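Local coordinates for protein racemase (PDB 3MKC) that is named a racemase and belongs to the enolase superfamily, whose members combine an N-terminal domain with a modified TIM-barrel domain, at residues H139-L144 with L234-A239; P163-A168 with R174-C179. One frame throughout, in Å; residues are numbered along the deposited sequence.

Contact 1 spans the interior of the barrel, while contact 2 lies on the outside of its wall; their centres are about 10 Å apart. Strands 137-143 and 175-179 are parallel neighbours in one sheet, so the two contacts share a wall, and a probable hydrogen bond of 2.9 Å from L144 N to K177 O joins them. K177 belongs to the strand of contact 2 but turns inward, where its NZ forms a salt bridge of 2.7 Å with E238 OE1 of contact 1. In this superfamily the active site lies at the C-terminal ends of the barrel strands, the end toward which 139-144, 174-179 and 234-239 all run.

Contact 1: H139-L144 with L234-A239; sequences HPYLTL and LYFAEA
The side chains of Y141 and F236 meet in the barrel interior, crossing at about a right angle. The hydroxyl of Y141 lies at the edge of the F236 ring, near its plane, with OH 4.0 Å from F236 CZ, and the two CZ atoms of Y141 and F236 are 4.3 Å apart. The nearest CA atoms, those of Y141 and Y235, are 10.7 Å apart, so long side chains cover the gap. In both aromatic residues CG sits between the backbone N and the carbonyl carbon (chi1 73° for Y141, 71° for F236), and from there the rings extend inward and bring their CZ atoms together. E238 is the third participant: extended through its first two torsions, it brings OE1 to 4.4 Å from Y141 OH, too far to bond directly. K177 supplies the link: its NZ hydrogen-bonds to Y141 OH and forms a salt bridge with E238 OE1, so tyrosine suits its place by offering both an apolar ring and a polar end. In the next shell, M209 of strand 207-211 touches the side chains of both Y141 and F236. Inward-pointing side chains from non-adjacent parallel strands, meeting in the middle, are typical of a TIM-barrel interior.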
loop_
_atom_site.group_PDB
_atom_site.type_symbol
_atom_site.label_atom_id
_atom_site.label_comp_id
_atom_site.label_asym_id
_atom_site.label_seq_id
_atom_site.Cartn_x
_atom_site.Cartn_y
_atom_site.Cartn_z
ATOM N N HIS A 139 -2.613 -12.336 -8.147
ATOM C CA HIS A 139 -2.351 -13.081 -6.921
ATOM C C HIS A 139 -1.595 -12.251 -5.907
ATOM O O HIS A 139 -0.477 -11.799 -6.164
ATOM C CB HIS A 139 -1.546 -14.346 -7.232
ATOM C CG HIS A 139 -2.210 -15.249 -8.219
ATOM N ND1 HIS A 139 -2.231 -14.984 -9.572
ATOM C CD2 HIS A 139 -2.925 -16.385 -8.046
ATOM C CE1 HIS A 139 -2.931 -15.918 -10.190
ATOM N NE2 HIS A 139 -3.365 -16.779 -9.287
ATOM N N PRO A 140 -2.191 -12.039 -4.730
ATOM C CA PRO A 140 -1.502 -11.242 -3.720
ATOM C C PRO A 140 -0.682 -12.124 -2.799
ATOM O O PRO A 140 -0.824 -13.347 -2.811
ATOM C CB PRO A 140 -2.649 -10.618 -2.962
ATOM C CG PRO A 140 -3.596 -11.807 -2.861
ATOM C CD PRO A 140 -3.550 -12.397 -4.276
ATOM N N TYR A 141 0.203 -11.507 -2.029
ATOM C CA TYR A 141 0.937 -12.263 -1.033
ATOM C C TYR A 141 0.254 -11.731 0.214
ATOM O O TYR A 141 -0.142 -10.560 0.264
ATOM C CB TYR A 141 2.444 -11.963 -1.051
ATOM C CG TYR A 141 2.898 -10.630 -0.495
ATOM C CD1 TYR A 141 2.882 -10.373 0.876
ATOM C CD2 TYR A 141 3.418 -9.651 -1.339
ATOM C CE1 TYR A 141 3.375 -9.177 1.392
ATOM C CE2 TYR A 141 3.916 -8.454 -0.834
ATOM C CZ TYR A 141 3.892 -8.223 0.532
ATOM O OH TYR A 141 4.376 -7.041 1.032
ATOM N N LEU A 142 0.053 -12.590 1.199
ATOM C CA LEU A 142 -0.617 -12.152 2.412
ATOM C C LEU A 142 0.375 -11.966 3.541
ATOM O O LEU A 142 1.206 -12.835 3.799
ATOM C CB LEU A 142 -1.686 -13.171 2.819
ATOM C CG LEU A 142 -2.728 -13.468 1.740
ATOM C CD1 LEU A 142 -3.771 -14.429 2.300
ATOM C CD2 LEU A 142 -3.388 -12.176 1.281
ATOM N N THR A 143 0.290 -10.824 4.208
ATOM C CA THR A 143 1.177 -10.537 5.320
ATOM C C THR A 143 0.566 -11.133 6.580
ATOM O O THR A 143 -0.571 -10.816 6.935
ATOM C CB THR A 143 1.367 -9.026 5.480
ATOM O OG1 THR A 143 1.885 -8.494 4.254
ATOM C CG2 THR A 143 2.339 -8.726 6.607
ATOM N N LEU A 144 1.330 -11.998 7.241
ATOM C CA LEU A 144 0.872 -12.689 8.443
ATOM C C LEU A 144 1.609 -12.297 9.713
ATOM O O LEU A 144 2.802 -11.995 9.686
ATOM C CB LEU A 144 1.035 -14.199 8.256
ATOM C CG LEU A 144 0.493 -14.789 6.959
ATOM C CD1 LEU A 144 0.897 -16.251 6.848
ATOM C CD2 LEU A 144 -1.014 -14.624 6.927
ATOM N N LEU A 234 14.202 -17.275 -0.079
ATOM C CA LEU A 234 13.179 -16.291 0.267
ATOM C C LEU A 234 12.975 -15.309 -0.890
ATOM O O LEU A 234 13.915 -14.996 -1.626
ATOM C CB LEU A 234 13.596 -15.555 1.547
ATOM C CG LEU A 234 13.870 -16.493 2.739
ATOM C CD1 LEU A 234 14.403 -15.704 3.925
ATOM C CD2 LEU A 234 12.580 -17.228 3.117
ATOM N N TYR A 235 11.744 -14.831 -1.045
ATOM C CA TYR A 235 11.416 -13.906 -2.121
ATOM C C TYR A 235 12.089 -12.551 -1.931
ATOM O O TYR A 235 12.630 -11.989 -2.881
ATOM C CB TYR A 235 9.907 -13.708 -2.226
ATOM C CG TYR A 235 9.523 -13.016 -3.505
ATOM C CD1 TYR A 235 9.154 -13.750 -4.632
ATOM C CD2 TYR A 235 9.594 -11.628 -3.615
ATOM C CE1 TYR A 235 8.865 -13.121 -5.836
ATOM C CE2 TYR A 235 9.316 -10.993 -4.807
ATOM C CZ TYR A 235 8.953 -11.737 -5.918
ATOM O OH TYR A 235 8.705 -11.102 -7.118
ATOM N N PHE A 236 12.035 -12.010 -0.719
ATOM C CA PHE A 236 12.700 -10.741 -0.472
ATOM C C PHE A 236 12.990 -10.432 0.985
ATOM O O PHE A 236 12.482 -11.101 1.892
ATOM C CB PHE A 236 11.949 -9.572 -1.155
ATOM C CG PHE A 236 10.612 -9.192 -0.532
ATOM C CD1 PHE A 236 10.472 -8.981 0.842
ATOM C CD2 PHE A 236 9.525 -8.913 -1.358
ATOM C CE1 PHE A 236 9.268 -8.492 1.376
ATOM C CE2 PHE A 236 8.316 -8.423 -0.841
ATOM C CZ PHE A 236 8.188 -8.211 0.529
ATOM N N ALA A 237 13.844 -9.434 1.194
ATOM C CA ALA A 237 14.230 -8.994 2.523
ATOM C C ALA A 237 13.761 -7.549 2.661
ATOM O O ALA A 237 14.310 -6.646 2.026
ATOM C CB ALA A 237 15.727 -9.081 2.684
ATOM N N GLU A 238 12.742 -7.350 3.491
ATOM C CA GLU A 238 12.148 -6.035 3.719
ATOM C C GLU A 238 12.589 -5.358 5.016
ATOM O O GLU A 238 12.807 -6.016 6.025
ATOM C CB GLU A 238 10.628 -6.178 3.739
ATOM C CG GLU A 238 9.871 -4.934 4.149
ATOM C CD GLU A 238 8.374 -5.173 4.185
ATOM O OE1 GLU A 238 7.892 -6.000 3.387
ATOM O OE2 GLU A 238 7.687 -4.526 5.001
ATOM N N ALA A 239 12.694 -4.035 4.976
ATOM C CA ALA A 239 13.071 -3.257 6.147
ATOM C C ALA A 239 14.285 -3.832 6.869
ATOM O O ALA A 239 14.256 -4.072 8.077
ATOM C CB ALA A 239 11.883 -3.171 7.100
#

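Contact 2: P163-A168 with R174-C179; sequences PLLEKA and RAVKVC
No flat groups meet where L165 touches V176 and V178 and A168 touches V176; the contact is purely aliphatic. On the outer face of the strand, V176 points toward the helix, whereas A175 and K177 point away from it, as the alternation of a beta strand requires. This is the helix-to-strand half of a beta-alpha-beta crossover in the TIM barrel: strand 137-143, helix 154-170 and strand 175-179 follow in order, and the two strands pair in parallel. Helix 163-168 and strand 175-179 run nearly antiparallel, at 168°, with their axes 9.8 Å apart at closest approach.

Residue size suits each place. A168, nearest the strand, has just a methyl to offer, which lets the helix come close; its CA lies 7.7 Å from that of V176. One turn earlier, L165 starts out along the interface rather than at it and needs its longer chain to reach the strand. Its CD2 branch does the touching, passing 4.3 Å from V178 CG1 as well as meeting V176. Beta-branched valines fit the extended backbone: V176 faces the helix, while V178 reaches L165 with CG1 from a CB that points along the interface. L144 borders both L165 and V176, while helix 188-202 closes the neighbouring flank through I201 against L165, L202 against V176 and L198 against V178.

V176 is forked between its two helix partners. With chi1 at -62°, CG1 is anti to the carbonyl carbon and lies 3.8 Å from A168 CB, while the other methyl, CG2, meets L165 CD2 at 4.1 Å.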
loop_
_atom_site.group_PDB
_atom_site.type_symbol
_atom_site.label_atom_id
_atom_site.label_comp_id
_atom_site.label_asym_id
_atom_site.label_seq_id
_atom_site.Cartn_x
_atom_site.Cartn_y
_atom_site.Cartn_z
ATOM N N PRO A 163 0.032 -22.136 12.704
ATOM C CA PRO A 163 -1.340 -22.270 12.210
ATOM C C PRO A 163 -1.694 -21.307 11.081
ATOM O O PRO A 163 -2.523 -21.625 10.225
ATOM C CB PRO A 163 -2.183 -22.053 13.468
ATOM C CG PRO A 163 -1.347 -21.126 14.273
ATOM C CD PRO A 163 0.038 -21.707 14.112
ATOM N N LEU A 164 -1.073 -20.130 11.082
ATOM C CA LEU A 164 -1.332 -19.153 10.030
ATOM C C LEU A 164 -0.736 -19.665 8.729
ATOM O O LEU A 164 -1.354 -19.569 7.670
ATOM C CB LEU A 164 -0.719 -17.795 10.386
ATOM C CG LEU A 164 -1.359 -17.049 11.562
ATOM C CD1 LEU A 164 -0.620 -15.749 11.828
ATOM C CD2 LEU A 164 -2.817 -16.771 11.246
ATOM N N LEU A 165 0.470 -20.219 8.814
ATOM C CA LEU A 165 1.141 -20.752 7.635
ATOM C C LEU A 165 0.397 -21.971 7.083
ATOM O O LEU A 165 0.246 -22.116 5.866
ATOM C CB LEU A 165 2.591 -21.127 7.980
ATOM C CG LEU A 165 3.504 -19.976 8.418
ATOM C CD1 LEU A 165 4.883 -20.517 8.784
ATOM C CD2 LEU A 165 3.620 -18.959 7.291
ATOM N N GLU A 166 -0.072 -22.843 7.972
ATOM C CA GLU A 166 -0.799 -24.031 7.532
ATOM C C GLU A 166 -2.104 -23.623 6.849
ATOM O O GLU A 166 -2.497 -24.216 5.844
ATOM C CB GLU A 166 -1.098 -24.957 8.721
ATOM C CG GLU A 166 0.138 -25.519 9.426
ATOM C CD GLU A 166 0.923 -26.510 8.580
ATOM O OE1 GLU A 166 0.584 -26.705 7.392
ATOM O OE2 GLU A 166 1.893 -27.096 9.112
ATOM N N LYS A 167 -2.766 -22.607 7.392
ATOM C CA LYS A 167 -4.023 -22.126 6.828
ATOM C C LYS A 167 -3.800 -21.539 5.440
ATOM O O LYS A 167 -4.614 -21.730 4.541
ATOM C CB LYS A 167 -4.656 -21.067 7.737
ATOM C CG LYS A 167 -6.042 -20.617 7.280
ATOM C CD LYS A 167 -6.684 -19.681 8.290
ATOM C CE LYS A 167 -8.079 -19.275 7.856
ATOM N NZ LYS A 167 -8.755 -18.421 8.876
ATOM N N ALA A 168 -2.690 -20.824 5.269
ATOM C CA ALA A 168 -2.376 -20.221 3.977
ATOM C C ALA A 168 -2.240 -21.313 2.929
ATOM O O ALA A 168 -2.715 -21.164 1.807
ATOM C CB ALA A 168 -1.079 -19.414 4.064
ATOM N N ARG A 174 -0.522 -18.168 -2.720
ATOM C CA ARG A 174 0.740 -18.284 -3.440
ATOM C C ARG A 174 1.977 -17.734 -2.734
ATOM O O ARG A 174 3.095 -18.138 -3.049
ATOM C CB ARG A 174 0.610 -17.621 -4.812
ATOM C CG ARG A 174 -0.585 -18.088 -5.620
ATOM C CD ARG A 174 -0.490 -19.567 -5.953
ATOM N NE ARG A 174 -1.622 -20.023 -6.757
ATOM C CZ ARG A 174 -1.816 -19.711 -8.035
ATOM N NH1 ARG A 174 -0.952 -18.936 -8.679
ATOM N NH2 ARG A 174 -2.886 -20.175 -8.673
ATOM N N ALA A 175 1.792 -16.817 -1.789
ATOM C CA ALA A 175 2.928 -16.238 -1.080
ATOM C C ALA A 175 2.502 -15.555 0.212
ATOM O O ALA A 175 1.411 -14.997 0.298
ATOM C CB ALA A 175 3.654 -15.238 -1.984
ATOM N N VAL A 176 3.378 -15.599 1.209
ATOM C CA VAL A 176 3.104 -14.988 2.496
ATOM C C VAL A 176 4.335 -14.256 3.016
ATOM O O VAL A 176 5.465 -14.587 2.661
ATOM C CB VAL A 176 2.696 -16.050 3.541
ATOM C CG1 VAL A 176 1.406 -16.750 3.098
ATOM C CG2 VAL A 176 3.815 -17.065 3.712
ATOM N N LYS A 177 4.110 -13.254 3.853
ATOM C CA LYS A 177 5.212 -12.509 4.435
ATOM C C LYS A 177 5.144 -12.652 5.942
ATOM O O LYS A 177 4.082 -12.492 6.536
ATOM C CB LYS A 177 5.126 -11.024 4.069
ATOM C CG LYS A 177 6.305 -10.213 4.597
ATOM C CD LYS A 177 6.358 -8.816 3.989
ATOM C CE LYS A 177 5.265 -7.908 4.537
ATOM N NZ LYS A 177 5.315 -6.549 3.923
ATOM N N VAL A 178 6.277 -12.977 6.551
ATOM C CA VAL A 178 6.359 -13.119 7.997
ATOM C C VAL A 178 7.219 -11.970 8.493
ATOM O O VAL A 178 7.890 -11.317 7.699
ATOM C CB VAL A 178 7.018 -14.450 8.388
ATOM C CG1 VAL A 178 6.186 -15.612 7.859
ATOM C CG2 VAL A 178 8.434 -14.509 7.831
ATOM N N CYS A 179 7.197 -11.714 9.797
ATOM C CA CYS A 179 7.988 -10.628 10.360
ATOM C C CYS A 179 8.811 -11.103 11.538
ATOM O O CYS A 179 8.495 -12.118 12.162
ATOM C CB CYS A 179 7.083 -9.501 10.859
ATOM S SG CYS A 179 5.760 -9.013 9.753
#